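Long-range contacts in superoxide dismutase [Mn/Fe] (Aeropyrum pernix, PDB 3AK3), which probably converts superoxide radicals into molecular oxygen and hydrogen peroxide at a mononuclear metal site, which holds iron(III) in this crystal: residues K34-Y39 with M78-W83; E126-G131 with V166-Y171. All blocks are in the same frame, centred on the assembly; numbering follows the deposited sequence.

Interaction 1: K34-Y39 with M78-W83; sequences KHHNTY and MHTIFW. With FE (Fe (III) ion), chain G.
His79 and Tyr39 meet beside the iron. NE2 of His79 binds the metal at 2.2 Å, while CE1 of the same ring lies 3.3 Å from Tyr39 CE2. The two ring planes are nearly parallel but slid apart, so they barely overlap. The phenol runs past the imidazole to water 1, a metal ligand, and its OH is 2.5 Å from that water's oxygen, a short hydrogen bond that ties helix 25-54 to the coordination sphere. At the other nitrogen of the His79 ring, ND1 bonds to Gly75 O, which fixes how the imidazole is turned.

One shell out, His79 CB sits over a face of the His36 ring in a CH-pi contact, 3.6 Å from the centroid. His36 is brought there with CG anti to the backbone N (chi1 -169°). Its ND1 accepts a nearly straight bond from Trp83 NE1 (3.0 Å, 168°), its NE2 pairs with His76 ND1, and both ring nitrogens are thereby engaged.

The segments of helices 25-54 and 62-82 cross at 136°, within the alpha-hairpin domain of the Fe/Mn superoxide dismutases. Behind them, Phe82 and Met78 pack against Val163 of strand 159-165.

Interaction 2: E126-G131 with V166-Y171; sequences EGVGWG and VWEHAY. With FE (Fe (III) ion), chain G.
Val128 lays its CG2 methyl over the middle of the Trp167 six-membered ring, 3.6 Å from the centroid, a CH-pi contact backed by CB at 3.5 Å from Trp167 CD2. Both residues belong to the C-terminal alpha/beta domain of the Fe/Mn superoxide dismutases, where the loop leaving strand 159-165 carries a metal ligand, His169, past the start of strand 129-136. On the opposite face of the indole, toward its rim, lies water 2, a ligand of the iron, so the ring is a wall between Val128 and the metal site.

The indole edge also meets backbone: Trp167 CD1 is 3.3 Å from Gly129 O. That carbonyl accepts the hydrogen bond from Val166 N (2.9 Å, 149°), which holds the loop to the strand. Beyond it, Trp167 turns an edge toward the face of Trp130 in an offset edge-to-face pair, planes at 65°, with Trp167 NE1 itself bonded to Lys149 O. With the indole gone, as for an alanine at Trp167, Lys149 O is likely to lose this donor and a gap to open between Val128 and water 2.

Two residues on, His169 puts NE2 on the iron at 2.2 Å, and His31, His79 and Asp165 complete the protein ligands. Its CG stands between the backbone N and the carbonyl carbon (chi1 64°), which turns one face of the imidazole to Trp167 CB. At the ring's other nitrogen, ND1 bonds to Glu168 OE2 of the second subunit, and Glu168 OE2 of this chain makes the reciprocal bond to His169 ND1 of the second subunit, so the metal ligand is fixed across the subunit interface. Trp167 CB, finally, rests 3.3 Å above the plane of the His169 ring, offset toward its rim.

In the fold
Both contacts are buried and share one iron and its two waters, yet they join different elements. Interaction 1 links two long helices of the alpha-hairpin domain through histidines, a tyrosine and a tryptophan, by one ring-to-ring hydrogen bond, a CH-pi contact and ring packing, with a phenol bonded to a metal-bound water. Interaction 2 holds a loop against the start of a strand in the C-terminal domain by a backbone bond and valine and indole packing. The two meet where Trp130 CZ2 lies 3.3 Å from His79 CE1, and where the rings of His35 and His169 stack. Each also reaches the second subunit: His35 bonds to Tyr172 there, and Glu126 forms a salt bridge to Lys149 of that subunit.

Interaction 1: K34-Y39 with M78-W83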
loop_
_atom_site.group_PDB
_atom_site.type_symbol
_atom_site.label_atom_id
_atom_site.label_comp_id
_atom_site.label_asym_id
_atom_site.label_seq_id
_atom_site.Cartn_x
_atom_site.Cartn_y
_atom_site.Cartn_z
ATOM N N LYS B 34 -22.626 -10.785 6.190
ATOM C CA LYS B 34 -22.413 -9.841 5.103
ATOM C C LYS B 34 -20.937 -9.691 4.758
ATOM O O LYS B 34 -20.519 -9.994 3.640
ATOM C CB LYS B 34 -23.049 -8.483 5.435
ATOM C CG LYS B 34 -24.552 -8.443 5.194
ATOM C CD LYS B 34 -24.814 -8.406 3.703
ATOM C CE LYS B 34 -26.189 -8.871 3.362
ATOM N NZ LYS B 34 -26.274 -8.970 1.884
ATOM N N HIS B 35 -20.136 -9.231 5.712
ATOM C CA HIS B 35 -18.721 -8.975 5.416
ATOM C C HIS B 35 -17.932 -10.239 5.083
ATOM O O HIS B 35 -17.308 -10.325 4.018
ATOM C CB HIS B 35 -18.041 -8.228 6.562
ATOM C CG HIS B 35 -18.570 -6.847 6.781
ATOM N ND1 HIS B 35 -18.066 -5.746 6.125
ATOM C CD2 HIS B 35 -19.553 -6.387 7.590
ATOM C CE1 HIS B 35 -18.713 -4.665 6.526
ATOM N NE2 HIS B 35 -19.619 -5.027 7.417
ATOM N N HIS B 36 -17.961 -11.230 5.967
ATOM C CA HIS B 36 -17.164 -12.424 5.726
ATOM C C HIS B 36 -17.678 -13.121 4.470
ATOM O O HIS B 36 -16.885 -13.504 3.604
ATOM C CB HIS B 36 -17.147 -13.376 6.923
ATOM C CG HIS B 36 -16.138 -14.477 6.804
ATOM N ND1 HIS B 36 -15.865 -15.350 7.836
ATOM C CD2 HIS B 36 -15.323 -14.838 5.784
ATOM C CE1 HIS B 36 -14.950 -16.218 7.447
ATOM N NE2 HIS B 36 -14.598 -15.922 6.208
ATOM N N ASN B 37 -18.995 -13.255 4.344
ATOM C CA ASN B 37 -19.560 -13.906 3.163
ATOM C C ASN B 37 -19.080 -13.249 1.871
ATOM O O ASN B 37 -18.767 -13.932 0.883
ATOM C CB ASN B 37 -21.084 -13.890 3.220
ATOM C CG ASN B 37 -21.713 -14.875 2.247
ATOM O OD1 ASN B 37 -21.338 -16.043 2.200
ATOM N ND2 ASN B 37 -22.673 -14.401 1.464
ATOM N N THR B 38 -18.979 -11.924 1.896
ATOM C CA THR B 38 -18.533 -11.158 0.742
ATOM C C THR B 38 -17.096 -11.533 0.333
ATOM O O THR B 38 -16.797 -11.620 -0.859
ATOM C CB THR B 38 -18.712 -9.643 0.987
ATOM O OG1 THR B 38 -20.114 -9.350 1.098
ATOM C CG2 THR B 38 -18.121 -8.829 -0.142
ATOM N N TYR B 39 -16.215 -11.790 1.298
ATOM C CA TYR B 39 -14.857 -12.225 0.950
ATOM C C TYR B 39 -14.841 -13.598 0.316
ATOM O O TYR B 39 -14.071 -13.852 -0.619
ATOM C CB TYR B 39 -13.928 -12.258 2.162
ATOM C CG TYR B 39 -13.894 -10.996 2.959
ATOM C CD1 TYR B 39 -13.623 -9.764 2.367
ATOM C CD2 TYR B 39 -14.096 -11.045 4.330
ATOM C CE1 TYR B 39 -13.589 -8.597 3.141
ATOM C CE2 TYR B 39 -14.062 -9.915 5.098
ATOM C CZ TYR B 39 -13.808 -8.697 4.515
ATOM O OH TYR B 39 -13.780 -7.595 5.339
ATOM N N MET B 78 -8.399 -14.492 7.430
ATOM C CA MET B 78 -8.279 -13.709 8.660
ATOM C C MET B 78 -9.533 -13.843 9.529
ATOM O O MET B 78 -9.416 -14.036 10.753
ATOM C CB MET B 78 -7.958 -12.237 8.369
ATOM C CG MET B 78 -6.589 -12.018 7.725
ATOM S SD MET B 78 -5.165 -12.454 8.738
ATOM C CE MET B 78 -5.110 -11.068 9.885
ATOM N N HIS B 79 -10.718 -13.778 8.910
ATOM C CA HIS B 79 -11.968 -13.959 9.670
ATOM C C HIS B 79 -12.156 -15.399 10.113
ATOM O O HIS B 79 -12.709 -15.670 11.196
ATOM C CB HIS B 79 -13.171 -13.410 8.920
ATOM C CG HIS B 79 -13.139 -11.924 8.806
ATOM N ND1 HIS B 79 -12.423 -11.273 7.825
ATOM C CD2 HIS B 79 -13.677 -10.955 9.584
ATOM C CE1 HIS B 79 -12.535 -9.969 7.992
ATOM N NE2 HIS B 79 -13.289 -9.750 9.054
ATOM N N THR B 80 -11.638 -16.323 9.316
ATOM C CA THR B 80 -11.651 -17.740 9.680
ATOM C C THR B 80 -10.901 -18.025 10.992
ATOM O O THR B 80 -11.296 -18.904 11.767
ATOM C CB THR B 80 -11.118 -18.593 8.513
ATOM O OG1 THR B 80 -12.095 -18.591 7.473
ATOM C CG2 THR B 80 -10.820 -20.038 8.938
ATOM N N ILE B 81 -9.826 -17.281 11.239
ATOM C CA ILE B 81 -9.061 -17.409 12.482
ATOM C C ILE B 81 -9.745 -16.590 13.584
ATOM O O ILE B 81 -9.863 -17.045 14.731
ATOM C CB ILE B 81 -7.587 -16.960 12.276
ATOM C CG1 ILE B 81 -6.906 -17.838 11.217
ATOM C CG2 ILE B 81 -6.798 -16.909 13.605
ATOM C CD1 ILE B 81 -5.681 -17.166 10.588
ATOM N N PHE B 82 -10.215 -15.396 13.216
ATOM C CA PHE B 82 -10.871 -14.463 14.146
ATOM C C PHE B 82 -12.011 -15.087 14.964
ATOM O O PHE B 82 -12.035 -14.959 16.189
ATOM C CB PHE B 82 -11.346 -13.219 13.382
ATOM C CG PHE B 82 -11.895 -12.111 14.254
ATOM C CD1 PHE B 82 -11.123 -11.535 15.258
ATOM C CD2 PHE B 82 -13.149 -11.589 13.993
ATOM C CE1 PHE B 82 -11.639 -10.486 16.036
ATOM C CE2 PHE B 82 -13.667 -10.545 14.748
ATOM C CZ PHE B 82 -12.906 -9.996 15.774
ATOM N N TRP B 83 -12.942 -15.769 14.310
ATOM C CA TRP B 83 -14.120 -16.244 15.051
ATOM C C TRP B 83 -13.769 -17.237 16.170
ATOM O O TRP B 83 -14.135 -17.013 17.322
ATOM C CB TRP B 83 -15.182 -16.837 14.125
ATOM C CG TRP B 83 -15.543 -16.017 12.956
ATOM C CD1 TRP B 83 -15.546 -16.427 11.661
ATOM C CD2 TRP B 83 -15.988 -14.654 12.945
ATOM N NE1 TRP B 83 -15.953 -15.418 10.843
ATOM C CE2 TRP B 83 -16.238 -14.314 11.597
ATOM C CE3 TRP B 83 -16.205 -13.685 13.940
ATOM C CZ2 TRP B 83 -16.681 -13.052 11.211
ATOM C CZ3 TRP B 83 -16.652 -12.425 13.549
ATOM C CH2 TRP B 83 -16.883 -12.123 12.198
HETATM FE FE FE G . -13.898 -7.722 9.601
HETATM O O HOH W 1 -14.892 -7.979 7.593
HETATM O O HOH W 2 -12.277 -6.879 8.621
#

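Interaction 2: E126-G131 with V166-Y171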
loop_
_atom_site.group_PDB
_atom_site.type_symbol
_atom_site.label_atom_id
_atom_site.label_comp_id
_atom_site.label_asym_id
_atom_site.label_seq_id
_atom_site.Cartn_x
_atom_site.Cartn_y
_atom_site.Cartn_z
ATOM N N GLU B 126 -3.204 2.044 11.246
ATOM C CA GLU B 126 -3.605 3.208 10.481
ATOM C C GLU B 126 -4.668 2.845 9.457
ATOM O O GLU B 126 -4.427 2.056 8.542
ATOM C CB GLU B 126 -2.401 3.828 9.800
ATOM C CG GLU B 126 -2.672 5.195 9.235
ATOM C CD GLU B 126 -1.415 5.817 8.714
ATOM O OE1 GLU B 126 -0.930 6.795 9.331
ATOM O OE2 GLU B 126 -0.899 5.303 7.708
ATOM N N GLY B 127 -5.846 3.436 9.607
ATOM C CA GLY B 127 -6.999 3.025 8.826
ATOM C C GLY B 127 -7.502 1.702 9.359
ATOM O O GLY B 127 -7.474 1.459 10.568
ATOM N N VAL B 128 -7.928 0.827 8.457
ATOM C CA VAL B 128 -8.488 -0.444 8.878
ATOM C C VAL B 128 -7.472 -1.559 8.760
ATOM O O VAL B 128 -6.562 -1.501 7.925
ATOM C CB VAL B 128 -9.748 -0.796 8.097
ATOM C CG1 VAL B 128 -10.862 0.209 8.415
ATOM C CG2 VAL B 128 -9.455 -0.857 6.598
ATOM N N GLY B 129 -7.619 -2.576 9.601
ATOM C CA GLY B 129 -6.651 -3.644 9.630
ATOM C C GLY B 129 -6.819 -4.554 10.820
ATOM O O GLY B 129 -7.926 -4.687 11.346
ATOM N N TRP B 130 -5.712 -5.162 11.229
ATOM C CA TRP B 130 -5.665 -6.188 12.263
ATOM C C TRP B 130 -4.461 -6.007 13.160
ATOM O O TRP B 130 -3.391 -5.588 12.707
ATOM C CB TRP B 130 -5.541 -7.583 11.637
ATOM C CG TRP B 130 -6.597 -7.897 10.655
ATOM C CD1 TRP B 130 -6.676 -7.457 9.365
ATOM C CD2 TRP B 130 -7.741 -8.730 10.864
ATOM N NE1 TRP B 130 -7.796 -7.957 8.756
ATOM C CE2 TRP B 130 -8.471 -8.747 9.652
ATOM C CE3 TRP B 130 -8.224 -9.465 11.958
ATOM C CZ2 TRP B 130 -9.656 -9.465 9.500
ATOM C CZ3 TRP B 130 -9.397 -10.191 11.804
ATOM C CH2 TRP B 130 -10.108 -10.175 10.587
ATOM N N GLY B 131 -4.623 -6.361 14.432
ATOM C CA GLY B 131 -3.489 -6.677 15.268
ATOM C C GLY B 131 -3.291 -8.181 15.228
ATOM O O GLY B 131 -4.271 -8.946 15.256
ATOM N N VAL B 166 -9.640 -4.802 13.679
ATOM C CA VAL B 166 -9.885 -3.407 14.003
ATOM C C VAL B 166 -10.344 -2.580 12.801
ATOM O O VAL B 166 -10.198 -1.355 12.774
ATOM C CB VAL B 166 -8.691 -2.734 14.742
ATOM C CG1 VAL B 166 -8.514 -3.338 16.136
ATOM C CG2 VAL B 166 -7.389 -2.807 13.912
ATOM N N TRP B 167 -10.929 -3.245 11.803
ATOM C CA TRP B 167 -11.756 -2.510 10.842
ATOM C C TRP B 167 -12.918 -1.843 11.576
ATOM O O TRP B 167 -13.380 -2.347 12.612
ATOM C CB TRP B 167 -12.333 -3.438 9.792
ATOM C CG TRP B 167 -11.359 -3.921 8.727
ATOM C CD1 TRP B 167 -10.209 -4.640 8.908
ATOM C CD2 TRP B 167 -11.519 -3.760 7.313
ATOM N NE1 TRP B 167 -9.625 -4.917 7.676
ATOM C CE2 TRP B 167 -10.416 -4.391 6.689
ATOM C CE3 TRP B 167 -12.492 -3.143 6.510
ATOM C CZ2 TRP B 167 -10.262 -4.423 5.293
ATOM C CZ3 TRP B 167 -12.336 -3.178 5.114
ATOM C CH2 TRP B 167 -11.225 -3.811 4.529
ATOM N N GLU B 168 -13.385 -0.721 11.049
ATOM C CA GLU B 168 -14.422 0.050 11.726
ATOM C C GLU B 168 -15.694 -0.770 11.909
ATOM O O GLU B 168 -16.335 -0.686 12.951
ATOM C CB GLU B 168 -14.673 1.367 11.005
ATOM C CG GLU B 168 -13.436 2.266 11.040
ATOM C CD GLU B 168 -13.612 3.574 10.309
ATOM O OE1 GLU B 168 -14.247 3.599 9.227
ATOM O OE2 GLU B 168 -13.091 4.582 10.828
ATOM N N HIS B 169 -16.036 -1.609 10.934
ATOM C CA HIS B 169 -17.246 -2.437 11.056
ATOM C C HIS B 169 -17.210 -3.418 12.230
ATOM O O HIS B 169 -18.257 -3.943 12.636
ATOM C CB HIS B 169 -17.514 -3.206 9.765
ATOM C CG HIS B 169 -16.449 -4.195 9.417
ATOM N ND1 HIS B 169 -15.640 -4.038 8.314
ATOM C CD2 HIS B 169 -16.057 -5.343 10.019
ATOM C CE1 HIS B 169 -14.789 -5.050 8.255
ATOM N NE2 HIS B 169 -15.030 -5.862 9.268
ATOM N N ALA B 170 -16.017 -3.676 12.770
ATOM C CA ALA B 170 -15.847 -4.616 13.878
ATOM C C ALA B 170 -16.329 -4.042 15.209
ATOM O O ALA B 170 -16.568 -4.790 16.160
ATOM C CB ALA B 170 -14.394 -5.055 13.987
ATOM N N TYR B 171 -16.449 -2.718 15.289
ATOM C CA TYR B 171 -16.769 -2.093 16.579
ATOM C C TYR B 171 -17.680 -0.881 16.511
ATOM O O TYR B 171 -18.282 -0.508 17.536
ATOM C CB TYR B 171 -15.483 -1.700 17.316
ATOM C CG TYR B 171 -14.580 -0.742 16.557
ATOM C CD1 TYR B 171 -14.802 0.639 16.582
ATOM C CD2 TYR B 171 -13.487 -1.221 15.830
ATOM C CE1 TYR B 171 -13.961 1.515 15.889
ATOM C CE2 TYR B 171 -12.645 -0.363 15.143
ATOM C CZ TYR B 171 -12.887 0.998 15.167
ATOM O OH TYR B 171 -12.048 1.856 14.491
HETATM FE FE FE G . -13.898 -7.722 9.601
HETATM O O HOH W 1 -14.892 -7.979 7.593
HETATM O O HOH W 2 -12.277 -6.879 8.621
#